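Local coordinates for protein putative glycoside hydrolase (Bacteroides thetaiotaomicron VPI-5482, PDB 3HBZ) that binds calcium and may act in carbohydrate metabolism, possibly as a glycoside hydrolase, although its activity is inferred rather than established, at residues A[43-57]-A[62-76]. Numbering follows the deposited sequence.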
loop_
_atom_site.group_PDB
_atom_site.type_symbol
_atom_site.label_atom_id
_atom_site.label_comp_id
_atom_site.label_asym_id
_atom_site.label_seq_id
_atom_site.Cartn_x
_atom_site.Cartn_y
_atom_site.Cartn_z
ATOM N N ILE A 43 11.533 21.335 -5.173
ATOM C CA ILE A 43 12.105 20.328 -4.280
ATOM C C ILE A 43 13.650 20.369 -4.157
ATOM O O ILE A 43 14.235 19.466 -3.534
ATOM C CB ILE A 43 11.617 18.922 -4.651
ATOM C CG1 ILE A 43 12.149 18.488 -6.015
ATOM C CG2 ILE A 43 10.077 18.892 -4.606
ATOM C CD1 ILE A 43 11.785 17.081 -6.410
ATOM N N SER A 44 14.277 21.426 -4.709
ATOM C CA SER A 44 15.738 21.596 -4.723
ATOM C C SER A 44 16.311 21.955 -3.371
ATOM O O SER A 44 17.521 21.910 -3.192
ATOM C CB SER A 44 16.168 22.731 -5.681
ATOM O OG SER A 44 15.846 22.452 -7.027
ATOM N N SER A 45 15.468 22.373 -2.436
ATOM C CA SER A 45 15.962 22.870 -1.177
ATOM C C SER A 45 14.948 22.741 -0.057
ATOM O O SER A 45 14.698 23.692 0.682
ATOM C CB SER A 45 16.367 24.338 -1.341
ATOM O OG SER A 45 17.038 24.784 -0.188
ATOM N N LEU A 46 14.421 21.547 0.117
ATOM C CA LEU A 46 13.480 21.265 1.195
ATOM C C LEU A 46 14.237 20.876 2.457
ATOM O O LEU A 46 15.333 20.300 2.398
ATOM C CB LEU A 46 12.547 20.140 0.772
ATOM C CG LEU A 46 11.685 20.402 -0.457
ATOM C CD1 LEU A 46 10.992 19.101 -0.917
ATOM C CD2 LEU A 46 10.661 21.508 -0.175
ATOM N N ALA A 47 13.636 21.172 3.605
ATOM C CA ALA A 47 14.310 21.042 4.884
ATOM C C ALA A 47 13.400 20.278 5.853
ATOM O O ALA A 47 12.864 20.851 6.803
ATOM C CB ALA A 47 14.684 22.476 5.441
ATOM N N PRO A 48 13.213 18.980 5.604
ATOM C CA PRO A 48 12.397 18.151 6.489
ATOM C C PRO A 48 12.828 18.244 7.964
ATOM O O PRO A 48 14.044 18.254 8.284
ATOM C CB PRO A 48 12.603 16.724 5.945
ATOM C CG PRO A 48 13.333 16.855 4.625
ATOM C CD PRO A 48 13.917 18.203 4.560
ATOM N N GLU A 49 11.843 18.333 8.851
ATOM C CA GLU A 49 12.080 18.268 10.302
ATOM C C GLU A 49 11.454 17.015 10.895
ATOM O O GLU A 49 10.350 16.619 10.500
ATOM C CB GLU A 49 11.531 19.495 11.013
ATOM C CG GLU A 49 12.337 20.692 10.701
ATOM C CD GLU A 49 11.789 21.936 11.330
ATOM O OE1 GLU A 49 10.833 21.824 12.138
ATOM O OE2 GLU A 49 12.315 23.010 10.974
ATOM N N PHE A 50 12.181 16.380 11.810
ATOM C CA PHE A 50 11.798 15.075 12.318
ATOM C C PHE A 50 11.570 15.143 13.834
ATOM O O PHE A 50 12.107 16.026 14.535
ATOM C CB PHE A 50 12.877 14.021 12.013
ATOM C CG PHE A 50 13.333 14.018 10.585
ATOM C CD1 PHE A 50 12.551 13.431 9.594
ATOM C CD2 PHE A 50 14.490 14.694 10.202
ATOM C CE1 PHE A 50 12.945 13.463 8.249
ATOM C CE2 PHE A 50 14.903 14.702 8.864
ATOM C CZ PHE A 50 14.133 14.075 7.889
ATOM N N THR A 51 10.772 14.209 14.332
ATOM C CA THR A 51 10.859 13.841 15.717
ATOM C C THR A 51 11.557 12.487 15.760
ATOM O O THR A 51 11.487 11.710 14.789
ATOM C CB THR A 51 9.500 13.813 16.420
ATOM O OG1 THR A 51 8.655 12.857 15.767
ATOM C CG2 THR A 51 8.842 15.232 16.431
ATOM N N LEU A 52 12.249 12.228 16.877
ATOM C CA LEU A 52 13.066 11.040 17.053
ATOM C C LEU A 52 12.778 10.372 18.360
ATOM O O LEU A 52 12.218 10.962 19.296
ATOM C CB LEU A 52 14.567 11.387 17.051
ATOM C CG LEU A 52 15.193 12.124 15.861
ATOM C CD1 LEU A 52 16.660 12.549 16.234
ATOM C CD2 LEU A 52 15.095 11.288 14.545
ATOM N N THR A 53 13.191 9.123 18.430
ATOM C CA THR A 53 13.311 8.400 19.706
ATOM C C THR A 53 14.096 9.238 20.711
ATOM O O THR A 53 15.199 9.727 20.395
ATOM C CB THR A 53 14.114 7.100 19.475
ATOM O OG1 THR A 53 13.465 6.342 18.444
ATOM C CG2 THR A 53 14.284 6.267 20.824
ATOM N N PRO A 54 13.576 9.361 21.950
ATOM C CA PRO A 54 14.290 10.162 22.931
ATOM C C PRO A 54 15.779 9.786 23.067
ATOM O O PRO A 54 16.135 8.611 23.130
ATOM C CB PRO A 54 13.502 9.942 24.221
ATOM C CG PRO A 54 12.082 9.751 23.750
ATOM C CD PRO A 54 12.285 8.882 22.465
ATOM N N GLY A 55 16.628 10.808 23.050
ATOM C CA GLY A 55 18.058 10.640 23.166
ATOM C C GLY A 55 18.794 10.344 21.878
ATOM O O GLY A 55 20.018 10.320 21.890
ATOM N N ALA A 56 18.085 10.063 20.787
ATOM C CA ALA A 56 18.741 9.810 19.495
ATOM C C ALA A 56 19.224 11.103 18.850
ATOM O O ALA A 56 18.765 12.194 19.174
ATOM C CB ALA A 56 17.781 9.101 18.527
ATOM N N THR A 57 20.147 10.967 17.900
ATOM C CA THR A 57 20.518 12.058 17.044
ATOM C C THR A 57 20.423 11.643 15.593
ATOM O O THR A 57 20.471 10.442 15.260
ATOM C CB THR A 57 21.974 12.530 17.305
ATOM O OG1 THR A 57 22.864 11.427 17.109
ATOM C CG2 THR A 57 22.130 13.139 18.718
ATOM N N SER A 62 18.083 17.482 11.860
ATOM C CA SER A 62 16.723 17.872 11.508
ATOM C C SER A 62 16.716 19.298 11.012
ATOM O O SER A 62 17.360 20.155 11.594
ATOM C CB SER A 62 15.774 17.742 12.719
ATOM O OG SER A 62 14.426 18.031 12.346
ATOM N N GLY A 63 15.993 19.557 9.925
ATOM C CA GLY A 63 15.903 20.899 9.384
ATOM C C GLY A 63 17.043 21.249 8.426
ATOM O O GLY A 63 17.158 22.391 8.029
ATOM N N THR A 64 17.891 20.287 8.064
ATOM C CA THR A 64 18.894 20.542 7.019
ATOM C C THR A 64 18.205 20.637 5.648
ATOM O O THR A 64 17.402 19.770 5.298
ATOM C CB THR A 64 19.968 19.428 6.961
ATOM O OG1 THR A 64 20.595 19.286 8.245
ATOM C CG2 THR A 64 21.051 19.744 5.886
ATOM N N ALA A 65 18.540 21.679 4.883
ATOM C CA ALA A 65 18.033 21.860 3.534
ATOM C C ALA A 65 18.801 20.916 2.615
ATOM O O ALA A 65 20.035 20.846 2.687
ATOM C CB ALA A 65 18.226 23.357 3.030
ATOM N N ARG A 66 18.079 20.207 1.752
ATOM C CA ARG A 66 18.720 19.324 0.787
ATOM C C ARG A 66 17.943 19.308 -0.493
ATOM O O ARG A 66 16.789 19.761 -0.539
ATOM C CB ARG A 66 18.839 17.903 1.331
ATOM C CG ARG A 66 19.151 17.833 2.818
ATOM C CD ARG A 66 19.263 16.379 3.294
ATOM N NE ARG A 66 20.517 15.761 2.878
ATOM C CZ ARG A 66 20.903 14.551 3.265
ATOM N NH1 ARG A 66 20.147 13.833 4.076
ATOM N NH2 ARG A 66 22.050 14.059 2.854
ATOM N N ASP A 67 18.604 18.766 -1.514
ATOM C CA ASP A 67 18.067 18.635 -2.865
ATOM C C ASP A 67 17.446 17.245 -3.003
ATOM O O ASP A 67 18.161 16.234 -2.989
ATOM C CB ASP A 67 19.194 18.809 -3.901
ATOM C CG ASP A 67 18.667 18.892 -5.319
ATOM O OD1 ASP A 67 17.450 18.639 -5.532
ATOM O OD2 ASP A 67 19.458 19.222 -6.225
ATOM N N PHE A 68 16.117 17.203 -3.113
ATOM C CA PHE A 68 15.377 15.951 -3.159
ATOM C C PHE A 68 14.971 15.537 -4.601
ATOM O O PHE A 68 14.122 14.676 -4.816
ATOM C CB PHE A 68 14.167 16.048 -2.237
ATOM C CG PHE A 68 14.527 15.939 -0.787
ATOM C CD1 PHE A 68 14.614 14.699 -0.181
ATOM C CD2 PHE A 68 14.844 17.069 -0.039
ATOM C CE1 PHE A 68 14.973 14.593 1.157
ATOM C CE2 PHE A 68 15.212 16.962 1.302
ATOM C CZ PHE A 68 15.269 15.738 1.898
ATOM N N HIS A 69 15.616 16.120 -5.592
ATOM C CA HIS A 69 15.557 15.542 -6.924
ATOM C C HIS A 69 15.894 14.032 -6.903
ATOM O O HIS A 69 15.279 13.257 -7.634
ATOM C CB HIS A 69 16.429 16.333 -7.876
ATOM C CG HIS A 69 15.759 17.572 -8.375
ATOM N ND1 HIS A 69 15.964 18.812 -7.806
ATOM C CD2 HIS A 69 14.835 17.748 -9.352
ATOM C CE1 HIS A 69 15.219 19.704 -8.440
ATOM N NE2 HIS A 69 14.529 19.086 -9.384
ATOM N N SER A 70 16.836 13.635 -6.043
ATOM C CA SER A 70 17.091 12.230 -5.749
ATOM C C SER A 70 16.897 11.995 -4.279
ATOM O O SER A 70 17.074 12.913 -3.483
ATOM C CB SER A 70 18.518 11.842 -6.083
ATOM O OG SER A 70 18.685 11.789 -7.461
ATOM N N PRO A 71 16.555 10.754 -3.898
ATOM C CA PRO A 71 16.328 10.494 -2.477
ATOM C C PRO A 71 17.599 10.737 -1.686
ATOM O O PRO A 71 18.683 10.555 -2.215
ATOM C CB PRO A 71 15.958 9.010 -2.437
ATOM C CG PRO A 71 15.424 8.710 -3.804
ATOM C CD PRO A 71 16.285 9.557 -4.720
ATOM N N GLN A 72 17.438 11.156 -0.440
ATOM C CA GLN A 72 18.531 11.572 0.407
ATOM C C GLN A 72 18.510 10.694 1.629
ATOM O O GLN A 72 17.427 10.382 2.141
ATOM C CB GLN A 72 18.305 13.028 0.845
ATOM C CG GLN A 72 18.324 14.012 -0.289
ATOM C CD GLN A 72 19.680 14.066 -0.949
ATOM O OE1 GLN A 72 20.694 14.224 -0.291
ATOM N NE2 GLN A 72 19.698 13.908 -2.246
ATOM N N GLN A 73 19.689 10.291 2.087
ATOM C CA GLN A 73 19.816 9.421 3.252
ATOM C C GLN A 73 20.178 10.189 4.527
ATOM O O GLN A 73 20.986 11.119 4.514
ATOM C CB GLN A 73 20.902 8.365 3.031
ATOM C CG GLN A 73 20.617 7.391 1.885
ATOM C CD GLN A 73 21.518 6.192 1.924
ATOM O OE1 GLN A 73 22.359 6.066 2.812
ATOM N NE2 GLN A 73 21.344 5.292 0.977
ATOM N N TYR A 74 19.584 9.761 5.629
ATOM C CA TYR A 74 19.906 10.226 6.955
ATOM C C TYR A 74 20.212 9.036 7.847
ATOM O O TYR A 74 19.592 7.983 7.717
ATOM C CB TYR A 74 18.703 10.933 7.599
ATOM C CG TYR A 74 18.186 12.199 6.909
ATOM C CD1 TYR A 74 17.487 12.135 5.719
ATOM C CD2 TYR A 74 18.349 13.455 7.491
ATOM C CE1 TYR A 74 16.965 13.289 5.114
ATOM C CE2 TYR A 74 17.845 14.609 6.893
ATOM C CZ TYR A 74 17.143 14.520 5.711
ATOM O OH TYR A 74 16.650 15.644 5.115
ATOM N N THR A 75 21.118 9.223 8.793
ATOM C CA THR A 75 21.411 8.200 9.797
ATOM C C THR A 75 21.009 8.674 11.198
ATOM O O THR A 75 21.424 9.728 11.639
ATOM C CB THR A 75 22.937 7.855 9.744
ATOM O OG1 THR A 75 23.200 7.291 8.476
ATOM C CG2 THR A 75 23.360 6.858 10.802
ATOM N N VAL A 76 20.230 7.848 11.875
ATOM C CA VAL A 76 19.817 8.058 13.244
ATOM C C VAL A 76 20.688 7.143 14.106
ATOM O O VAL A 76 20.837 5.948 13.831
ATOM C CB VAL A 76 18.355 7.716 13.427
ATOM C CG1 VAL A 76 17.919 7.912 14.857
ATOM C CG2 VAL A 76 17.468 8.556 12.460
HETATM O O HOH W 1 16.473 17.859 6.845
#
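P48 O takes two hydrogen bonds, one from G63 N across the contact at 2.9 Å and one from water 1. The same water donates to T64 O and accepts from Y74 OH at 2.8 Å, tying the phenol to both backbones. Two residues on, F50 N donates to S62 OG (2.8 Å, 160° at the hydrogen); with OG anti to its own backbone N (chi1 -176°), the S62 hydroxyl lies beside E49 CA. Next to this bond F50 turns its edge to one face of Y74, CE2 to CE2 3.5 Å, a T-shaped pair with planes at 75°. The opposite face is met over its centre by R66 NH1, which is held by Q73 O. A leucine in place of Y74 would probably leave water 1 without its phenol donor and the F50 edge without an aromatic face. P48 CG touches F68 CZ at 3.5 Å. Farther along, L46 and R66 form an antiparallel hydrogen-bonded pair, R66 N to L46 O sound and the return bond weak; F68 N bonds to I43 O, and I43 CG1 sits over the H69 ring, whose ND1 donates to D67 OD1. Water 1 thus satisfies P48 O, T64 O and the Y74 hydroxyl together, fixing the phenol while its ring packs between F50 and R66, beside an apolar core that I12 and I58 extend.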